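Local coordinates for protein extracellular endo-alpha-(1->5)-L-arabinanase 1 (Bacillus subtilis, PDB 1UV4) that hydrolyses internal alpha-1,5-L-arabinofuranosidic linkages of plant cell-wall arabinan, as a secreted, calcium-binding family 43 glycoside hydrolase, at residues D14-I18 with A75-Y80; S22-L27 with V39-A45; G102-S106 with W114-G118. All blocks are in the same frame, centred on the assembly; numbering follows the deposited sequence.

The chain enters its second four-stranded antiparallel sheet at strand 16-20 and turns back at once into strand 23-29. Interaction 2 then closes a short loop, pairing 22-27 with 39-45. This loop lies wholly within the larger one that interaction 1 closes when 75-80 comes alongside 14-18. Interaction 1 joins two different sheets at their outermost strands, both near the centre of the five-bladed propeller. Interaction 3 follows in series, closing a hairpin between 102-106 and 114-118 in the sheet that contains 75-80. Interactions 1 and 2 share backbone pairing of Thr16 with Leu27. Interactions 1 and 3 touch where Ile78 meets Trp114.

Interaction 1 of 3, residues D14-I18 with A75-Y80; sequences DPTMI and APDIQY. With CA (calcium ion), chain D; EDO (1,2-ethanediol), chain G.
Strand 16-18 runs nearly parallel to strand 75-80, at 24° and 6.4 Å between axes, and Thr16 lies across from Asp77. The gap is too wide for direct backbone pairing. Water 1 spans part of it, donating to Asp14 O and Pro76 O. Thr16 reaches over with both branches. Thr16 OG1 lies anti to the backbone N (chi1 -171°), where it weakly accepts from Ile78 N at 3.5 Å and also bonds Asp257. Thr16 CG2 sits 3.4 Å from Pro76 O. Further along, Ile18 CG2 meets Ile78 CG2 at 3.9 Å, the two side chains crossing at about a right angle. Ile18 CD1 continues to the backbone N of Tyr80. These are the innermost strands of two neighbouring blades of the five-bladed propeller of family 43. Asp14, the inferred proton acceptor, packs its CB on Ala75 CA, and its OD2 bonds Thr29. Asp77 turns its CB away from 14-18, and OD1 binds the calcium ion at 2.3 Å. Asp77 OD2 accepts a hydrogen bond from Leu136 N. Glu135 and Asp257 share that metal, so Thr16 is a second-shell residue of the site. Water 3, a calcium ligand, donates to Ile78 O at 2.8 Å.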
ATOM      1  N   ASP A  14      -4.306   5.727   2.731  1.00 12.01           N
ATOM      2  CA  ASP A  14      -3.312   4.648   2.431  1.00 12.54           C
ATOM      3  C   ASP A  14      -3.538   3.437   3.319  1.00 12.33           C
ATOM      4  O   ASP A  14      -2.628   3.011   4.026  1.00 12.95           O
ATOM      5  CB  ASP A  14      -1.868   5.127   2.512  1.00 13.17           C
ATOM      6  CG  ASP A  14      -1.633   6.456   1.814  1.00 16.48           C
ATOM      7  OD1 ASP A  14      -2.035   6.609   0.636  1.00 17.03           O
ATOM      8  OD2 ASP A  14      -1.030   7.438   2.357  1.00 18.34           O
ATOM      9  N   PRO A  15      -4.747   2.874   3.327  1.00 11.96           N
ATOM     10  CA  PRO A  15      -5.096   1.828   4.317  1.00 11.69           C
ATOM     11  C   PRO A  15      -4.549   0.411   4.035  1.00 12.64           C
ATOM     12  O   PRO A  15      -4.315   0.016   2.896  1.00 14.98           O
ATOM     13  CB  PRO A  15      -6.609   1.788   4.223  1.00 12.91           C
ATOM     14  CG  PRO A  15      -6.845   2.103   2.760  1.00 12.15           C
ATOM     15  CD  PRO A  15      -5.884   3.186   2.438  1.00 11.02           C
ATOM     16  N   THR A  16      -4.421  -0.319   5.135  1.00 12.63           N
ATOM     17  CA  THR A  16      -4.268  -1.777   5.102  1.00 13.61           C
ATOM     18  C   THR A  16      -5.143  -2.282   6.232  1.00 14.35           C
ATOM     19  O   THR A  16      -5.493  -1.532   7.145  1.00 16.65           O
ATOM     20  CB  THR A  16      -2.778  -2.111   5.281  1.00 15.96           C
ATOM     21  OG1 THR A  16      -2.502  -3.518   5.049  1.00 18.34           O
ATOM     22  CG2 THR A  16      -2.274  -1.865   6.653  1.00 15.02           C
ATOM     23  N   MET A  17      -5.535  -3.553   6.212  1.00 12.72           N
ATOM     24  CA  MET A  17      -6.496  -4.031   7.182  1.00 13.48           C
ATOM     25  C   MET A  17      -6.220  -5.488   7.460  1.00 12.58           C
ATOM     26  O   MET A  17      -5.804  -6.207   6.579  1.00 11.76           O
ATOM     27  CB  MET A  17      -7.921  -3.878   6.616  1.00 13.52           C
ATOM     28  CG  MET A  17      -9.054  -4.304   7.580  1.00 15.40           C
ATOM     29  SD  MET A  17     -10.709  -3.843   6.994  1.00 14.14           S
ATOM     30  CE  MET A  17     -11.092  -5.209   5.954  1.00 14.63           C
ATOM     31  N   ILE A  18      -6.478  -5.941   8.697  1.00 12.07           N
ATOM     32  CA  ILE A  18      -6.278  -7.338   9.087  1.00 11.65           C
ATOM     33  C   ILE A  18      -7.198  -7.676  10.269  1.00 11.94           C
ATOM     34  O   ILE A  18      -7.526  -6.820  11.050  1.00 12.10           O
ATOM     35  CB  ILE A  18      -4.797  -7.610   9.386  1.00 12.82           C
ATOM     36  CG1 ILE A  18      -4.482  -9.108   9.494  1.00 12.41           C
ATOM     37  CG2 ILE A  18      -4.328  -6.794  10.623  1.00 14.68           C
ATOM     38  CD1 ILE A  18      -2.972  -9.398   9.392  1.00 15.93           C
ATOM     39  N   ALA A  75       1.699   4.888   4.754  1.00 12.93           N
ATOM     40  CA  ALA A  75       1.376   3.748   3.898  1.00 13.76           C
ATOM     41  C   ALA A  75       1.825   2.401   4.468  1.00 14.03           C
ATOM     42  O   ALA A  75       2.605   1.676   3.899  1.00 14.55           O
ATOM     43  CB  ALA A  75       1.906   4.007   2.495  1.00 13.06           C
ATOM     44  N   PRO A  76       1.300   2.094   5.653  1.00 12.78           N
ATOM     45  CA  PRO A  76       1.612   0.818   6.294  1.00 13.41           C
ATOM     46  C   PRO A  76       1.067  -0.361   5.505  1.00 13.16           C
ATOM     47  O   PRO A  76       0.105  -0.261   4.755  1.00 13.90           O
ATOM     48  CB  PRO A  76       0.966   0.973   7.652  1.00 13.07           C
ATOM     49  CG  PRO A  76      -0.183   1.783   7.387  1.00 12.95           C
ATOM     50  CD  PRO A  76       0.307   2.873   6.405  1.00 12.85           C
ATOM     51  N   ASP A  77       1.701  -1.499   5.739  1.00 13.12           N
ATOM     52  CA  ASP A  77       1.264  -2.730   5.153  1.00 13.16           C
ATOM     53  C   ASP A  77       1.484  -3.843   6.149  1.00 13.05           C
ATOM     54  O   ASP A  77       2.522  -3.859   6.767  1.00 13.07           O
ATOM     55  CB  ASP A  77       1.989  -2.984   3.835  1.00 14.39           C
ATOM     56  CG  ASP A  77       1.456  -4.170   3.154  1.00 14.30           C
ATOM     57  OD1 ASP A  77       0.310  -4.099   2.578  1.00 15.31           O
ATOM     58  OD2 ASP A  77       2.048  -5.304   3.144  1.00 14.33           O
ATOM     59  N   ILE A  78       0.511  -4.732   6.289  1.00 14.02           N
ATOM     60  CA  ILE A  78       0.592  -5.750   7.350  1.00 14.14           C
ATOM     61  C   ILE A  78       0.140  -7.100   6.856  1.00 14.29           C
ATOM     62  O   ILE A  78      -0.792  -7.215   6.065  1.00 14.51           O
ATOM     63  CB  ILE A  78      -0.210  -5.279   8.570  1.00 14.13           C
ATOM     64  CG1 ILE A  78       0.116  -6.141   9.799  1.00 15.42           C
ATOM     65  CG2 ILE A  78      -1.676  -5.226   8.288  1.00 15.11           C
ATOM     66  CD1 ILE A  78      -0.410  -5.564  11.088  1.00 15.29           C
ATOM     67  N   GLN A  79       0.815  -8.125   7.348  1.00 14.26           N
ATOM     68  CA  GLN A  79       0.417  -9.510   7.150  1.00 14.33           C
ATOM     69  C   GLN A  79       0.823 -10.317   8.354  1.00 13.06           C
ATOM     70  O   GLN A  79       1.800 -10.008   9.011  1.00 14.57           O
ATOM     71  CB  GLN A  79       1.164 -10.148   5.996  1.00 14.72           C
ATOM     72  CG  GLN A  79       0.825  -9.662   4.607  1.00 15.48           C
ATOM     73  CD  GLN A  79      -0.519 -10.160   4.053  1.00 17.05           C
ATOM     74  OE1 GLN A  79      -1.174  -9.433   3.307  1.00 19.79           O
ATOM     75  NE2 GLN A  79      -0.928 -11.336   4.435  1.00 19.14           N
ATOM     76  N   TYR A  80       0.111 -11.399   8.604  1.00 13.06           N
ATOM     77  CA  TYR A  80       0.557 -12.411   9.562  1.00 12.34           C
ATOM     78  C   TYR A  80       1.220 -13.568   8.777  1.00 12.13           C
ATOM     79  O   TYR A  80       0.610 -14.137   7.902  1.00 13.16           O
ATOM     80  CB  TYR A  80      -0.626 -12.911  10.413  1.00 12.12           C
ATOM     81  CG  TYR A  80      -0.235 -13.763  11.595  1.00 10.15           C
ATOM     82  CD1 TYR A  80       0.070 -13.199  12.833  1.00 11.79           C
ATOM     83  CD2 TYR A  80      -0.178 -15.113  11.473  1.00 13.01           C
ATOM     84  CE1 TYR A  80       0.419 -13.990  13.923  1.00 12.07           C
ATOM     85  CE2 TYR A  80       0.162 -15.928  12.551  1.00 12.89           C
ATOM     86  CZ  TYR A  80       0.470 -15.355  13.775  1.00 12.96           C
ATOM     87  OH  TYR A  80       0.793 -16.223  14.830  1.00 16.50           O
TER
HETATM   88 CA    CA D1294      -1.176  -5.552   1.611  1.00 13.77          CA
HETATM   89  C1  EDO G1297      -3.643  -8.492   6.027  0.50 28.51           C
HETATM   90  O1  EDO G1297      -4.007  -7.265   5.452  0.50 30.57           O
HETATM   91  C2  EDO G1297      -4.439  -9.627   5.413  0.50 30.73           C
HETATM   92  O2  EDO G1297      -4.479 -10.709   6.312  0.50 29.34           O
HETATM   93  O   HOH W   1      -0.617   1.433   2.781  1.00 17.24           O
HETATM   94  O   HOH W   2       0.491  -7.213   2.271  1.00 14.60           O
HETATM   95  O   HOH W   3      -1.867  -6.023   3.779  0.50 15.01           O
HETATM   96  O   HOH W   4      -3.092  -7.290   2.502  0.50 13.49           O
HETATM   97  O   HOH W   5      -1.932  -7.156   0.079  1.00 12.88           O

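Interaction 2 of 3, residues S22-L27 with V39-A45; sequences SSWYAL and VLKSSDA
Lys41 lies beside Tyr25 on one face of an antiparallel hairpin, both side chains pointing the same way. The lysine CG, anti to the backbone N (chi1 -176°), directs the chain along the phenol, and the later torsions keep it extended. Lys41 CB starts 4.0 Å from Tyr25 CE2. Lys41 CG and CD stay 3.8 Å from Tyr25 CE2, CG approaching the ring obliquely, and CD also nears the hydroxyl. Lys41 CE comes 3.2 Å from Ser23 OG and 3.4 Å from Tyr25 OH. Lys41 NZ donates to water 6 at 2.8 Å, and that water donates on to Tyr25 OH at 3.2 Å. Val39 and Leu27 pack further along this face. The backbones of Trp24 with Ser42 and Ala26 with Leu40 each exchange two hydrogen bonds. Trp24 leaves by the other face. There Ala45 CB sits over the five-membered ring of Trp24, 4.0 Å from the centroid, a CH-pi contact. These are the second and third strands of one propeller blade. The lysine carbons line one part of the tyrosine ring, while the ammonium stays linked to the phenol through water. CE, next to that charge, is probably polarised enough to suit the two oxygens near it.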
ATOM      1  N   SER A  22     -11.819 -11.051  17.547  1.00 10.49           N
ATOM      2  CA  SER A  22     -13.165 -10.566  17.220  1.00 11.66           C
ATOM      3  C   SER A  22     -13.152  -9.145  16.623  1.00 11.30           C
ATOM      4  O   SER A  22     -14.226  -8.589  16.396  1.00 12.70           O
ATOM      5  CB  SER A  22     -14.063 -10.585  18.467  1.00 12.06           C
ATOM      6  OG  SER A  22     -13.558  -9.681  19.440  1.00 15.81           O
ATOM      7  N   SER A  23     -11.975  -8.587  16.337  1.00 11.81           N
ATOM      8  CA  SER A  23     -11.853  -7.233  15.792  1.00 10.99           C
ATOM      9  C   SER A  23     -11.129  -7.172  14.464  1.00 11.43           C
ATOM     10  O   SER A  23     -10.265  -8.004  14.177  1.00 11.99           O
ATOM     11  CB  SER A  23     -11.120  -6.286  16.741  1.00 10.96           C
ATOM     12  OG  SER A  23     -11.803  -6.221  17.967  1.00 13.92           O
ATOM     13  N   TRP A  24     -11.438  -6.135  13.699  1.00 12.52           N
ATOM     14  CA  TRP A  24     -10.658  -5.721  12.551  1.00 12.14           C
ATOM     15  C   TRP A  24      -9.750  -4.547  12.956  1.00 12.12           C
ATOM     16  O   TRP A  24     -10.164  -3.705  13.756  1.00 12.19           O
ATOM     17  CB  TRP A  24     -11.573  -5.259  11.429  1.00 13.90           C
ATOM     18  CG  TRP A  24     -12.380  -6.342  10.802  1.00 13.01           C
ATOM     19  CD1 TRP A  24     -13.648  -6.707  11.080  1.00 17.08           C
ATOM     20  CD2 TRP A  24     -11.942  -7.174   9.733  1.00 12.47           C
ATOM     21  NE1 TRP A  24     -14.023  -7.740  10.253  1.00 17.38           N
ATOM     22  CE2 TRP A  24     -12.985  -8.037   9.412  1.00 15.87           C
ATOM     23  CE3 TRP A  24     -10.739  -7.287   9.037  1.00 13.88           C
ATOM     24  CZ2 TRP A  24     -12.872  -9.006   8.393  1.00 17.15           C
ATOM     25  CZ3 TRP A  24     -10.628  -8.226   8.043  1.00 17.91           C
ATOM     26  CH2 TRP A  24     -11.671  -9.078   7.742  1.00 15.70           C
ATOM     27  N   TYR A  25      -8.537  -4.484  12.392  1.00 12.70           N
ATOM     28  CA  TYR A  25      -7.643  -3.348  12.562  1.00 13.01           C
ATOM     29  C   TYR A  25      -7.344  -2.818  11.198  1.00 13.10           C
ATOM     30  O   TYR A  25      -6.988  -3.598  10.278  1.00 14.62           O
ATOM     31  CB  TYR A  25      -6.343  -3.744  13.282  1.00 13.40           C
ATOM     32  CG  TYR A  25      -6.595  -4.128  14.711  1.00 15.82           C
ATOM     33  CD1 TYR A  25      -6.964  -5.425  15.037  1.00 15.18           C
ATOM     34  CD2 TYR A  25      -6.510  -3.181  15.735  1.00 18.22           C
ATOM     35  CE1 TYR A  25      -7.250  -5.798  16.338  1.00 19.12           C
ATOM     36  CE2 TYR A  25      -6.769  -3.566  17.062  1.00 18.01           C
ATOM     37  CZ  TYR A  25      -7.129  -4.875  17.333  1.00 17.40           C
ATOM     38  OH  TYR A  25      -7.447  -5.354  18.611  1.00 23.53           O
ATOM     39  N   ALA A  26      -7.531  -1.528  11.044  1.00 12.18           N
ATOM     40  CA  ALA A  26      -7.158  -0.810   9.833  1.00 12.61           C
ATOM     41  C   ALA A  26      -6.042   0.152  10.189  1.00 14.33           C
ATOM     42  O   ALA A  26      -6.138   0.914  11.158  1.00 15.37           O
ATOM     43  CB  ALA A  26      -8.339  -0.071   9.218  1.00 13.85           C
ATOM     44  N   LEU A  27      -4.950   0.103   9.442  1.00 14.15           N
ATOM     45  CA  LEU A  27      -3.842   1.006   9.692  1.00 13.64           C
ATOM     46  C   LEU A  27      -3.692   1.912   8.496  1.00 12.63           C
ATOM     47  O   LEU A  27      -4.042   1.528   7.364  1.00 13.77           O
ATOM     48  CB  LEU A  27      -2.539   0.254   9.914  1.00 14.72           C
ATOM     49  CG  LEU A  27      -2.545  -0.696  11.102  1.00 18.25           C
ATOM     50  CD1 LEU A  27      -3.230  -1.962  10.774  1.00 23.15           C
ATOM     51  CD2 LEU A  27      -1.093  -1.026  11.561  1.00 19.96           C
ATOM     52  N   VAL A  39      -3.978   4.000  13.590  1.00 13.21           N
ATOM     53  CA  VAL A  39      -4.570   2.676  13.873  1.00 13.39           C
ATOM     54  C   VAL A  39      -6.046   2.845  14.255  1.00 12.63           C
ATOM     55  O   VAL A  39      -6.377   3.606  15.165  1.00 12.98           O
ATOM     56  CB  VAL A  39      -3.853   1.952  15.042  1.00 14.28           C
ATOM     57  CG1 VAL A  39      -4.499   0.599  15.285  1.00 13.39           C
ATOM     58  CG2 VAL A  39      -2.330   1.807  14.746  1.00 16.20           C
ATOM     59  N   LEU A  40      -6.901   2.110  13.545  1.00 11.67           N
ATOM     60  CA  LEU A  40      -8.326   2.053  13.797  1.00 11.14           C
ATOM     61  C   LEU A  40      -8.741   0.612  14.147  1.00 11.20           C
ATOM     62  O   LEU A  40      -8.163  -0.324  13.668  1.00 12.20           O
ATOM     63  CB  LEU A  40      -9.120   2.473  12.569  1.00 11.85           C
ATOM     64  CG  LEU A  40      -8.817   3.838  11.936  1.00 13.25           C
ATOM     65  CD1 LEU A  40      -9.850   4.035  10.808  1.00 13.76           C
ATOM     66  CD2 LEU A  40      -8.937   4.936  12.929  1.00 11.56           C
ATOM     67  N   LYS A  41      -9.732   0.480  15.004  1.00 11.64           N
ATOM     68  CA  LYS A  41     -10.269  -0.817  15.442  1.00 11.42           C
ATOM     69  C   LYS A  41     -11.792  -0.828  15.287  1.00 10.94           C
ATOM     70  O   LYS A  41     -12.463   0.181  15.534  1.00 11.15           O
ATOM     71  CB  LYS A  41      -9.922  -1.062  16.887  1.00 12.39           C
ATOM     72  CG  LYS A  41     -10.324  -2.421  17.466  1.00 12.34           C
ATOM     73  CD  LYS A  41      -9.940  -2.488  18.927  1.00 14.04           C
ATOM     74  CE  LYS A  41     -10.346  -3.815  19.564  1.00 18.58           C
ATOM     75  NZ  LYS A  41     -10.015  -3.820  21.012  1.00 20.88           N
ATOM     76  N   SER A  42     -12.345  -1.975  14.873  1.00 12.15           N
ATOM     77  CA  SER A  42     -13.778  -2.132  14.834  1.00 12.97           C
ATOM     78  C   SER A  42     -14.191  -3.579  15.024  1.00 14.31           C
ATOM     79  O   SER A  42     -13.406  -4.473  14.882  1.00 14.68           O
ATOM     80  CB  SER A  42     -14.310  -1.584  13.542  1.00 14.25           C
ATOM     81  OG  SER A  42     -13.875  -2.342  12.500  1.00 14.74           O
ATOM     82  N   SER A  43     -15.452  -3.766  15.364  1.00 14.75           N
ATOM     83  CA  SER A  43     -16.077  -5.075  15.396  1.00 16.78           C
ATOM     84  C   SER A  43     -16.820  -5.380  14.073  1.00 18.34           C
ATOM     85  O   SER A  43     -17.143  -6.551  13.819  1.00 20.63           O
ATOM     86  CB  SER A  43     -17.054  -5.140  16.585  1.00 15.93           C
ATOM     87  OG  SER A  43     -18.162  -4.270  16.376  1.00 18.14           O
ATOM     88  N   ASP A  44     -17.129  -4.355  13.268  1.00 19.44           N
ATOM     89  CA  ASP A  44     -18.010  -4.505  12.085  1.00 20.67           C
ATOM     90  C   ASP A  44     -17.366  -4.009  10.776  1.00 21.18           C
ATOM     91  O   ASP A  44     -18.045  -3.909   9.738  1.00 22.19           O
ATOM     92  CB  ASP A  44     -19.390  -3.841  12.334  1.00 20.75           C
ATOM     93  CG  ASP A  44     -19.323  -2.317  12.493  1.00 20.88           C
ATOM     94  OD1 ASP A  44     -18.215  -1.733  12.452  1.00 19.41           O
ATOM     95  OD2 ASP A  44     -20.360  -1.621  12.675  1.00 25.41           O
ATOM     96  N   ALA A  45     -16.064  -3.719  10.822  1.00 21.12           N
ATOM     97  CA  ALA A  45     -15.349  -3.099   9.698  1.00 21.07           C
ATOM     98  C   ALA A  45     -16.006  -1.857   9.062  1.00 21.63           C
ATOM     99  O   ALA A  45     -15.717  -1.503   7.900  1.00 22.16           O
ATOM    100  CB  ALA A  45     -15.041  -4.166   8.604  1.00 21.88           C
TER
HETATM  101  O   HOH W   6      -7.284  -3.585  21.234  1.00 41.51           O

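Interaction 3 of 3, residues G102-S106 with W114-G118; sequences GLASS and WKDEG
Trp114 lays one face of its indole over Ser106 at the turn end of the hairpin between strands 99-106 and 115-123. Ser106 CB lies 3.5 Å from the centroid of the six-membered ring of Trp114, only 13° off the normal, a CH-pi contact. The hydroxyl of Ser106 turns elsewhere, to Gly113 O and Ser108 N. Trp114 CE3 also touches Ala104 CB at 3.9 Å, and Ser105 N lies at the ring edge in its plane. The tryptophan therefore wraps along the backbone of 104-106.

Ser105 pairs with Lys115 through two backbone hydrogen bonds, and the one from Lys115 N is nearly straight at 173°. The Ser105 side chain takes the position between backbone N and carbonyl carbon (chi1 62°), which aims OG at Glu117. Ser105 OG donates to Glu117 OE2 at 2.6 Å and uses the anti lone pair of that oxygen.

Glu117 bends at its second torsion to reach back to this serine. Glu117 CB packs against Leu103 CG at 3.8 Å, and the two side chains run side by side. Glu117 and Gly118 together face Leu103 in a classic beta bulge: Glu117 N donates to Leu103 O, and Leu103 N to Gly118 O. Asp116 OD1 accepts from Gly118 N at 2.9 Å, an Asx turn, with the donor above the carboxylate plane. Water 7 donates to both Asp116 OD1 and Leu103 O. Trp61 NE1 also bonds that carboxylate oxygen.

The contact thus joins the third and fourth strands of one propeller blade by main-chain bonds, an aromatic cover and a short polar link. Lys115 NZ stands at a long 4.0 Å from Glu117 OE2. With the serine hydroxyl, it probably helps keep Glu117 ionised.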
ATOM      1  N   GLY A 102      10.773   0.780   6.485  1.00 13.51           N
ATOM      2  CA  GLY A 102      11.167   0.056   7.684  1.00 13.49           C
ATOM      3  C   GLY A 102      10.223  -1.116   7.921  1.00 12.83           C
ATOM      4  O   GLY A 102       9.192  -1.275   7.259  1.00 12.33           O
ATOM      5  N   LEU A 103      10.611  -1.946   8.850  1.00 12.58           N
ATOM      6  CA  LEU A 103       9.852  -3.161   9.223  1.00 12.71           C
ATOM      7  C   LEU A 103       9.786  -3.270  10.726  1.00 12.04           C
ATOM      8  O   LEU A 103      10.815  -3.123  11.421  1.00 12.93           O
ATOM      9  CB  LEU A 103      10.544  -4.431   8.687  1.00 12.80           C
ATOM     10  CG  LEU A 103       9.915  -5.780   9.031  1.00 11.55           C
ATOM     11  CD1 LEU A 103       8.563  -5.903   8.443  1.00 13.84           C
ATOM     12  CD2 LEU A 103      10.857  -6.940   8.537  1.00 13.17           C
ATOM     13  N   ALA A 104       8.600  -3.586  11.226  1.00 13.57           N
ATOM     14  CA  ALA A 104       8.443  -3.946  12.619  1.00 12.96           C
ATOM     15  C   ALA A 104       7.657  -5.230  12.725  1.00 12.22           C
ATOM     16  O   ALA A 104       6.925  -5.576  11.830  1.00 13.52           O
ATOM     17  CB  ALA A 104       7.713  -2.852  13.366  1.00 14.70           C
ATOM     18  N   SER A 105       7.767  -5.900  13.859  1.00 12.55           N
ATOM     19  CA  SER A 105       7.074  -7.175  14.020  1.00 12.77           C
ATOM     20  C   SER A 105       6.377  -7.237  15.369  1.00 12.49           C
ATOM     21  O   SER A 105       6.784  -6.574  16.319  1.00 12.46           O
ATOM     22  CB  SER A 105       8.030  -8.378  13.832  1.00 12.51           C
ATOM     23  OG  SER A 105       9.066  -8.395  14.797  1.00 13.45           O
ATOM     24  N   SER A 106       5.346  -8.071  15.472  1.00 12.16           N
ATOM     25  CA  SER A 106       4.591  -8.232  16.728  1.00 12.64           C
ATOM     26  C   SER A 106       3.879  -9.570  16.732  1.00 12.71           C
ATOM     27  O   SER A 106       3.619 -10.146  15.687  1.00 13.04           O
ATOM     28  CB  SER A 106       3.518  -7.146  16.878  1.00 13.73           C
ATOM     29  OG  SER A 106       2.881  -7.242  18.136  1.00 17.95           O
ATOM     30  N   TRP A 114       5.546  -3.449  19.407  1.00 18.69           N
ATOM     31  CA  TRP A 114       6.215  -3.677  18.116  1.00 17.51           C
ATOM     32  C   TRP A 114       7.744  -3.707  18.262  1.00 16.49           C
ATOM     33  O   TRP A 114       8.350  -2.852  18.891  1.00 18.61           O
ATOM     34  CB  TRP A 114       5.794  -2.629  17.066  1.00 16.67           C
ATOM     35  CG  TRP A 114       4.373  -2.785  16.722  1.00 15.93           C
ATOM     36  CD1 TRP A 114       3.291  -2.179  17.328  1.00 17.35           C
ATOM     37  CD2 TRP A 114       3.839  -3.619  15.706  1.00 13.79           C
ATOM     38  NE1 TRP A 114       2.124  -2.608  16.739  1.00 15.90           N
ATOM     39  CE2 TRP A 114       2.425  -3.507  15.756  1.00 14.92           C
ATOM     40  CE3 TRP A 114       4.407  -4.487  14.770  1.00 14.69           C
ATOM     41  CZ2 TRP A 114       1.598  -4.166  14.881  1.00 14.01           C
ATOM     42  CZ3 TRP A 114       3.569  -5.174  13.898  1.00 16.69           C
ATOM     43  CH2 TRP A 114       2.173  -5.019  13.977  1.00 15.05           C
ATOM     44  N   LYS A 115       8.360  -4.728  17.694  1.00 15.35           N
ATOM     45  CA  LYS A 115       9.810  -4.858  17.666  1.00 14.15           C
ATOM     46  C   LYS A 115      10.352  -4.196  16.375  1.00 13.98           C
ATOM     47  O   LYS A 115       9.894  -4.486  15.276  1.00 14.45           O
ATOM     48  CB  LYS A 115      10.198  -6.321  17.639  1.00 15.43           C
ATOM     49  CG  LYS A 115      11.699  -6.598  17.624  1.00 16.82           C
ATOM     50  CD  LYS A 115      11.952  -8.107  17.586  1.00 19.93           C
ATOM     51  CE  LYS A 115      13.301  -8.465  16.952  1.00 23.99           C
ATOM     52  NZ  LYS A 115      13.631  -9.940  17.103  1.00 25.22           N
ATOM     53  N   ASP A 116      11.324  -3.316  16.534  1.00 13.45           N
ATOM     54  CA  ASP A 116      12.023  -2.683  15.432  1.00 13.48           C
ATOM     55  C   ASP A 116      12.966  -3.681  14.735  1.00 13.36           C
ATOM     56  O   ASP A 116      13.949  -4.130  15.320  1.00 15.44           O
ATOM     57  CB  ASP A 116      12.790  -1.460  15.971  1.00 12.41           C
ATOM     58  CG  ASP A 116      13.576  -0.735  14.937  1.00 11.40           C
ATOM     59  OD1 ASP A 116      13.318  -0.892  13.726  1.00 12.12           O
ATOM     60  OD2 ASP A 116      14.545  -0.033  15.322  1.00 15.16           O
ATOM     61  N   GLU A 117      12.628  -4.014  13.487  1.00 13.46           N
ATOM     62  CA  GLU A 117      13.462  -4.866  12.645  1.00 13.42           C
ATOM     63  C   GLU A 117      14.385  -4.115  11.706  1.00 13.78           C
ATOM     64  O   GLU A 117      15.237  -4.722  11.042  1.00 14.58           O
ATOM     65  CB  GLU A 117      12.575  -5.796  11.803  1.00 13.19           C
ATOM     66  CG  GLU A 117      11.616  -6.674  12.621  1.00 13.51           C
ATOM     67  CD  GLU A 117      12.222  -7.935  13.189  1.00 16.92           C
ATOM     68  OE1 GLU A 117      13.422  -8.243  12.887  1.00 19.36           O
ATOM     69  OE2 GLU A 117      11.515  -8.600  14.027  1.00 17.74           O
ATOM     70  N   GLY A 118      14.293  -2.797  11.727  1.00 12.56           N
ATOM     71  CA  GLY A 118      15.216  -1.972  10.976  1.00 12.58           C
ATOM     72  C   GLY A 118      14.870  -1.760   9.520  1.00 11.51           C
ATOM     73  O   GLY A 118      13.744  -1.916   9.032  1.00 13.29           O
TER
HETATM   74  O   HOH W   7      10.875  -0.534  12.411  1.00 20.83           O